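Local structure of Cobalt/magnesium transport protein CorA (Methanocaldococcus jannaschii, 4EGW) at residues I70-E83 with G115-D129. The protein mediates the influx of magnesium ions as a homopentamer that opens when cytoplasmic magnesium is low and closes when it is high. Sequence-based numbering, arbitrary orientation.
With BU1 (1,4-butanediol), chain K; PGO (S-1,2-propanediol), chain R.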
loop_
_atom_site.group_PDB
_atom_site.type_symbol
_atom_site.label_atom_id
_atom_site.label_comp_id
_atom_site.label_asym_id
_atom_site.label_seq_id
_atom_site.Cartn_x
_atom_site.Cartn_y
_atom_site.Cartn_z
ATOM N N ILE A 70 -17.781 -13.034 26.248
ATOM C CA ILE A 70 -18.364 -11.907 25.530
ATOM C C ILE A 70 -19.873 -12.002 25.382
ATOM O O ILE A 70 -20.516 -11.064 24.932
ATOM C CB ILE A 70 -17.739 -11.733 24.139
ATOM C CG1 ILE A 70 -18.174 -12.867 23.203
ATOM C CG2 ILE A 70 -16.218 -11.638 24.251
ATOM C CD1 ILE A 70 -17.625 -12.718 21.785
ATOM N N GLY A 71 -20.439 -13.137 25.744
ATOM C CA GLY A 71 -21.880 -13.247 25.806
ATOM C C GLY A 71 -22.552 -13.052 24.467
ATOM O O GLY A 71 -23.634 -12.465 24.373
ATOM N N ILE A 72 -21.903 -13.538 23.420
ATOM C CA ILE A 72 -22.553 -13.646 22.127
ATOM C C ILE A 72 -22.897 -15.121 21.915
ATOM O O ILE A 72 -22.102 -15.998 22.258
ATOM C CB ILE A 72 -21.655 -13.092 21.006
ATOM C CG1 ILE A 72 -21.644 -11.563 21.064
ATOM C CG2 ILE A 72 -22.138 -13.553 19.642
ATOM C CD1 ILE A 72 -21.039 -10.905 19.847
ATOM N N SER A 73 -24.086 -15.399 21.383
ATOM C CA SER A 73 -24.518 -16.784 21.205
ATOM C C SER A 73 -23.488 -17.562 20.386
ATOM O O SER A 73 -23.121 -17.153 19.282
ATOM C CB SER A 73 -25.897 -16.855 20.535
ATOM O OG SER A 73 -25.818 -16.629 19.138
ATOM N N VAL A 74 -23.047 -18.699 20.921
ATOM C CA VAL A 74 -21.963 -19.474 20.315
ATOM C C VAL A 74 -22.227 -19.694 18.827
ATOM O O VAL A 74 -21.297 -19.789 18.026
ATOM C CB VAL A 74 -21.756 -20.827 21.032
ATOM C CG1 VAL A 74 -20.522 -21.534 20.496
ATOM C CG2 VAL A 74 -21.643 -20.620 22.539
ATOM N N SER A 75 -23.508 -19.784 18.477
ATOM C CA SER A 75 -23.950 -19.803 17.084
ATOM C C SER A 75 -23.572 -18.516 16.355
ATOM O O SER A 75 -22.965 -18.558 15.281
ATOM C CB SER A 75 -25.466 -20.014 17.014
ATOM O OG SER A 75 -25.934 -19.980 15.678
ATOM N N ASP A 76 -23.928 -17.372 16.941
ATOM C CA ASP A 76 -23.689 -16.073 16.305
ATOM C C ASP A 76 -22.217 -15.817 15.995
ATOM O O ASP A 76 -21.899 -15.050 15.096
ATOM C CB ASP A 76 -24.241 -14.928 17.160
ATOM C CG ASP A 76 -25.752 -14.804 17.077
ATOM O OD1 ASP A 76 -26.367 -15.472 16.220
ATOM O OD2 ASP A 76 -26.322 -14.021 17.866
ATOM N N LEU A 77 -21.319 -16.429 16.755
ATOM C CA LEU A 77 -19.890 -16.240 16.513
ATOM C C LEU A 77 -19.433 -17.109 15.343
ATOM O O LEU A 77 -18.447 -16.804 14.647
ATOM C CB LEU A 77 -19.073 -16.566 17.765
ATOM C CG LEU A 77 -19.266 -15.659 18.976
ATOM C CD1 LEU A 77 -18.322 -16.079 20.090
ATOM C CD2 LEU A 77 -19.048 -14.206 18.606
ATOM N N GLN A 78 -20.170 -18.193 15.132
ATOM C CA GLN A 78 -19.868 -19.124 14.060
ATOM C C GLN A 78 -20.064 -18.478 12.685
ATOM O O GLN A 78 -19.480 -18.917 11.688
ATOM C CB GLN A 78 -20.687 -20.401 14.225
ATOM C CG GLN A 78 -20.079 -21.369 15.244
ATOM C CD GLN A 78 -21.071 -22.405 15.753
ATOM O OE1 GLN A 78 -22.289 -22.223 15.642
ATOM N NE2 GLN A 78 -20.554 -23.502 16.320
ATOM N N ILE A 79 -20.873 -17.424 12.636
ATOM C CA ILE A 79 -20.955 -16.617 11.432
ATOM C C ILE A 79 -19.536 -16.200 11.074
ATOM O O ILE A 79 -19.088 -16.402 9.945
ATOM C CB ILE A 79 -21.799 -15.338 11.631
ATOM C CG1 ILE A 79 -23.075 -15.631 12.420
ATOM C CG2 ILE A 79 -22.149 -14.721 10.286
ATOM C CD1 ILE A 79 -23.857 -14.377 12.779
ATOM N N GLY A 80 -18.834 -15.636 12.054
ATOM C CA GLY A 80 -17.502 -15.091 11.847
ATOM C C GLY A 80 -16.481 -16.056 11.269
ATOM O O GLY A 80 -15.640 -15.675 10.463
ATOM N N LEU A 81 -16.561 -17.317 11.673
ATOM C CA LEU A 81 -15.586 -18.316 11.247
ATOM C C LEU A 81 -15.931 -18.948 9.908
ATOM O O LEU A 81 -15.244 -19.869 9.467
ATOM C CB LEU A 81 -15.437 -19.410 12.298
ATOM C CG LEU A 81 -14.650 -18.991 13.530
ATOM C CD1 LEU A 81 -14.623 -20.126 14.510
ATOM C CD2 LEU A 81 -13.241 -18.580 13.144
ATOM N N ASP A 82 -17.009 -18.490 9.278
ATOM C CA ASP A 82 -17.353 -18.990 7.950
ATOM C C ASP A 82 -16.666 -18.086 6.939
ATOM O O ASP A 82 -16.946 -16.892 6.860
ATOM C CB ASP A 82 -18.872 -19.027 7.739
ATOM C CG ASP A 82 -19.281 -19.836 6.508
ATOM O OD1 ASP A 82 -18.440 -20.050 5.608
ATOM O OD2 ASP A 82 -20.458 -20.251 6.438
ATOM N N GLU A 83 -15.735 -18.659 6.190
ATOM C CA GLU A 83 -14.919 -17.871 5.287
ATOM C C GLU A 83 -15.557 -17.775 3.908
ATOM O O GLU A 83 -15.040 -17.087 3.025
ATOM C CB GLU A 83 -13.483 -18.409 5.210
ATOM C CG GLU A 83 -13.352 -19.859 4.764
ATOM C CD GLU A 83 -13.143 -20.815 5.926
ATOM O OE1 GLU A 83 -12.061 -21.439 5.997
ATOM O OE2 GLU A 83 -14.062 -20.947 6.766
ATOM N N GLY A 115 -15.496 -12.377 10.284
ATOM C CA GLY A 115 -16.496 -11.641 11.019
ATOM C C GLY A 115 -15.853 -10.631 11.944
ATOM O O GLY A 115 -14.827 -10.902 12.582
ATOM N N ILE A 116 -16.495 -9.480 12.062
ATOM C CA ILE A 116 -16.072 -8.483 13.016
ATOM C C ILE A 116 -17.282 -8.102 13.843
ATOM O O ILE A 116 -18.216 -7.482 13.333
ATOM C CB ILE A 116 -15.609 -7.242 12.274
ATOM C CG1 ILE A 116 -14.361 -7.568 11.457
ATOM C CG2 ILE A 116 -15.388 -6.090 13.242
ATOM C CD1 ILE A 116 -13.896 -6.424 10.592
ATOM N N TYR A 117 -17.269 -8.443 15.124
ATOM C CA TYR A 117 -18.410 -8.127 15.969
ATOM C C TYR A 117 -18.075 -6.929 16.839
ATOM O O TYR A 117 -16.968 -6.821 17.365
ATOM C CB TYR A 117 -18.783 -9.317 16.853
ATOM C CG TYR A 117 -19.115 -10.597 16.114
ATOM C CD1 TYR A 117 -18.183 -11.207 15.290
ATOM C CD2 TYR A 117 -20.348 -11.216 16.273
ATOM C CE1 TYR A 117 -18.469 -12.383 14.629
ATOM C CE2 TYR A 117 -20.647 -12.398 15.617
ATOM C CZ TYR A 117 -19.701 -12.979 14.795
ATOM O OH TYR A 117 -19.982 -14.155 14.124
ATOM N N ILE A 118 -19.022 -6.021 16.998
ATOM C CA ILE A 118 -18.802 -4.902 17.899
ATOM C C ILE A 118 -19.826 -4.861 19.010
ATOM O O ILE A 118 -20.993 -4.563 18.779
ATOM C CB ILE A 118 -18.865 -3.583 17.152
ATOM C CG1 ILE A 118 -17.746 -3.548 16.116
ATOM C CG2 ILE A 118 -18.771 -2.433 18.127
ATOM C CD1 ILE A 118 -17.618 -2.238 15.421
ATOM N N LYS A 119 -19.372 -5.124 20.225
ATOM C CA LYS A 119 -20.261 -5.125 21.375
ATOM C C LYS A 119 -19.785 -4.075 22.368
ATOM O O LYS A 119 -18.714 -4.209 22.970
ATOM C CB LYS A 119 -20.288 -6.512 22.020
ATOM C CG LYS A 119 -21.526 -6.773 22.849
ATOM C CD LYS A 119 -21.582 -8.206 23.345
ATOM C CE LYS A 119 -22.432 -8.289 24.582
ATOM N NZ LYS A 119 -22.232 -9.588 25.257
ATOM N N ASN A 120 -20.584 -3.024 22.528
ATOM C CA ASN A 120 -20.192 -1.914 23.379
ATOM C C ASN A 120 -18.813 -1.457 22.971
ATOM O O ASN A 120 -18.603 -1.005 21.844
ATOM C CB ASN A 120 -20.187 -2.338 24.834
ATOM C CG ASN A 120 -21.332 -3.254 25.160
ATOM O OD1 ASN A 120 -21.126 -4.414 25.519
ATOM N ND2 ASN A 120 -22.557 -2.749 25.016
ATOM N N ASN A 121 -17.871 -1.579 23.893
ATOM C CA ASN A 121 -16.506 -1.166 23.621
ATOM C C ASN A 121 -15.623 -2.284 23.056
ATOM O O ASN A 121 -14.425 -2.071 22.838
ATOM C CB ASN A 121 -15.869 -0.533 24.863
ATOM C CG ASN A 121 -15.729 -1.513 26.021
ATOM O OD1 ASN A 121 -16.410 -2.542 26.067
ATOM N ND2 ASN A 121 -14.841 -1.194 26.965
ATOM N N LEU A 122 -16.205 -3.463 22.811
ATOM C CA LEU A 122 -15.424 -4.588 22.299
ATOM C C LEU A 122 -15.496 -4.817 20.791
ATOM O O LEU A 122 -16.539 -5.202 20.263
ATOM C CB LEU A 122 -15.825 -5.880 22.999
ATOM C CG LEU A 122 -15.370 -7.131 22.237
ATOM C CD1 LEU A 122 -13.859 -7.161 22.089
ATOM C CD2 LEU A 122 -15.857 -8.390 22.937
ATOM N N LEU A 123 -14.370 -4.613 20.110
ATOM C CA LEU A 123 -14.234 -4.979 18.703
ATOM C C LEU A 123 -13.589 -6.359 18.652
ATOM O O LEU A 123 -12.409 -6.509 18.969
ATOM C CB LEU A 123 -13.333 -3.966 17.990
ATOM C CG LEU A 123 -13.151 -3.924 16.464
ATOM C CD1 LEU A 123 -12.635 -5.236 15.875
ATOM C CD2 LEU A 123 -14.415 -3.494 15.758
ATOM N N LEU A 124 -14.359 -7.362 18.240
ATOM C CA LEU A 124 -13.837 -8.703 18.059
ATOM C C LEU A 124 -13.711 -8.990 16.574
ATOM O O LEU A 124 -14.678 -8.845 15.829
ATOM C CB LEU A 124 -14.758 -9.741 18.710
ATOM C CG LEU A 124 -14.554 -11.205 18.270
ATOM C CD1 LEU A 124 -13.177 -11.725 18.622
ATOM C CD2 LEU A 124 -15.622 -12.158 18.830
ATOM N N THR A 125 -12.511 -9.378 16.155
ATOM C CA THR A 125 -12.264 -9.814 14.787
ATOM C C THR A 125 -12.086 -11.305 14.807
ATOM O O THR A 125 -11.152 -11.816 15.416
ATOM C CB THR A 125 -10.958 -9.257 14.225
ATOM O OG1 THR A 125 -9.872 -9.643 15.082
ATOM C CG2 THR A 125 -11.015 -7.744 14.121
ATOM N N ILE A 126 -12.976 -12.010 14.130
ATOM C CA ILE A 126 -12.923 -13.456 14.142
ATOM C C ILE A 126 -12.725 -14.016 12.729
ATOM O O ILE A 126 -13.468 -13.683 11.793
ATOM C CB ILE A 126 -14.177 -14.039 14.817
ATOM C CG1 ILE A 126 -14.054 -15.554 14.951
ATOM C CG2 ILE A 126 -15.441 -13.634 14.067
ATOM C CD1 ILE A 126 -14.167 -16.024 16.382
ATOM N N HIS A 127 -11.698 -14.848 12.579
ATOM C CA HIS A 127 -11.392 -15.426 11.285
ATOM C C HIS A 127 -10.887 -16.851 11.388
ATOM O O HIS A 127 -10.114 -17.179 12.285
ATOM C CB HIS A 127 -10.389 -14.555 10.522
ATOM C CG HIS A 127 -9.156 -14.206 11.297
ATOM N ND1 HIS A 127 -7.922 -14.758 11.020
ATOM C CD2 HIS A 127 -8.958 -13.340 12.319
ATOM C CE1 HIS A 127 -7.020 -14.257 11.846
ATOM N NE2 HIS A 127 -7.621 -13.393 12.644
ATOM N N SER A 128 -11.353 -17.700 10.477
ATOM C CA SER A 128 -10.856 -19.062 10.354
ATOM C C SER A 128 -9.546 -19.163 9.571
ATOM O O SER A 128 -8.768 -20.099 9.765
ATOM C CB SER A 128 -11.916 -19.962 9.729
ATOM O OG SER A 128 -13.052 -20.048 10.575
ATOM N N ASP A 129 -9.317 -18.220 8.666
ATOM C CA ASP A 129 -8.066 -18.182 7.910
ATOM C C ASP A 129 -7.216 -17.029 8.419
ATOM O O ASP A 129 -7.744 -16.018 8.881
ATOM C CB ASP A 129 -8.322 -18.018 6.405
ATOM C CG ASP A 129 -8.309 -19.344 5.653
ATOM O OD1 ASP A 129 -7.607 -20.282 6.082
ATOM O OD2 ASP A 129 -8.996 -19.447 4.614
HETATM C C1 BU1 K . -29.011 -15.258 18.000
HETATM C C2 BU1 K . -28.941 -14.257 19.104
HETATM C C3 BU1 K . -29.996 -13.209 19.103
HETATM C C4 BU1 K . -30.353 -12.584 20.403
HETATM O O5 BU1 K . -29.113 -14.765 16.714
HETATM O O6 BU1 K . -31.658 -12.752 20.817
HETATM C C1 PGO R . -24.554 -15.809 25.969
HETATM C C2 PGO R . -25.665 -15.948 24.982
HETATM C C3 PGO R . -25.836 -17.376 24.579
HETATM O O1 PGO R . -23.438 -16.601 25.792
HETATM O O2 PGO R . -25.403 -15.175 23.872
#
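With CG anti to its carbonyl carbon (chi1 -58°), Tyr117 lifts its ring off strand 115-119 toward helix 74-80. Leu77 takes the same kind of first torsion (chi1 -66°) and brings CD2 over one ring face, a CH-pi contact 4.0 Å from the ring centroid. Asp76 O and Gly80 N lie at the ring edge, near its plane, and both meet the phenol oxygen. Tyr117 OH donates to Asp76 O, a bond modelled doubtfully short. The same OH accepts from Gly80 N at 2.8 Å, bent to 136°. A beta carbon on Gly80 would collide with Ile126 CG2 and press against the Tyr117 ring. The Gly80 carbonyl takes a weak bond from Gly115 N.

On the N-terminal side, Ile70 CD1 meets Leu124 CD2 at 3.6 Å, and Ile70 CG2 packs on Leu122 CD2. Ile72 CD1 lies 3.7 Å from Tyr117 CD2. The Leu81 and Ile126 side chains cross at about a right angle, Leu81 CD2 3.6 Å from Ile126 CG1. Ser128 OG donates to Leu81 O, a bond modelled very short.

Ser73 is the N-cap, its OG accepting from Asp76 N, though OG is less surely placed. The Asp76 carboxylate does not touch the strands; OD1 sits 2.9 Å from O5 of a bound butanediol. With an alanine here the diol would probably lose one of its polar neighbours, while the carbonyl facing Tyr117 would stay.

The contact thus seats helix 74-80 on two antiparallel strands through an apolar layer and one buried tyrosine hydroxyl, which accepts from Gly80 N and, as modelled, donates to Asp76 O.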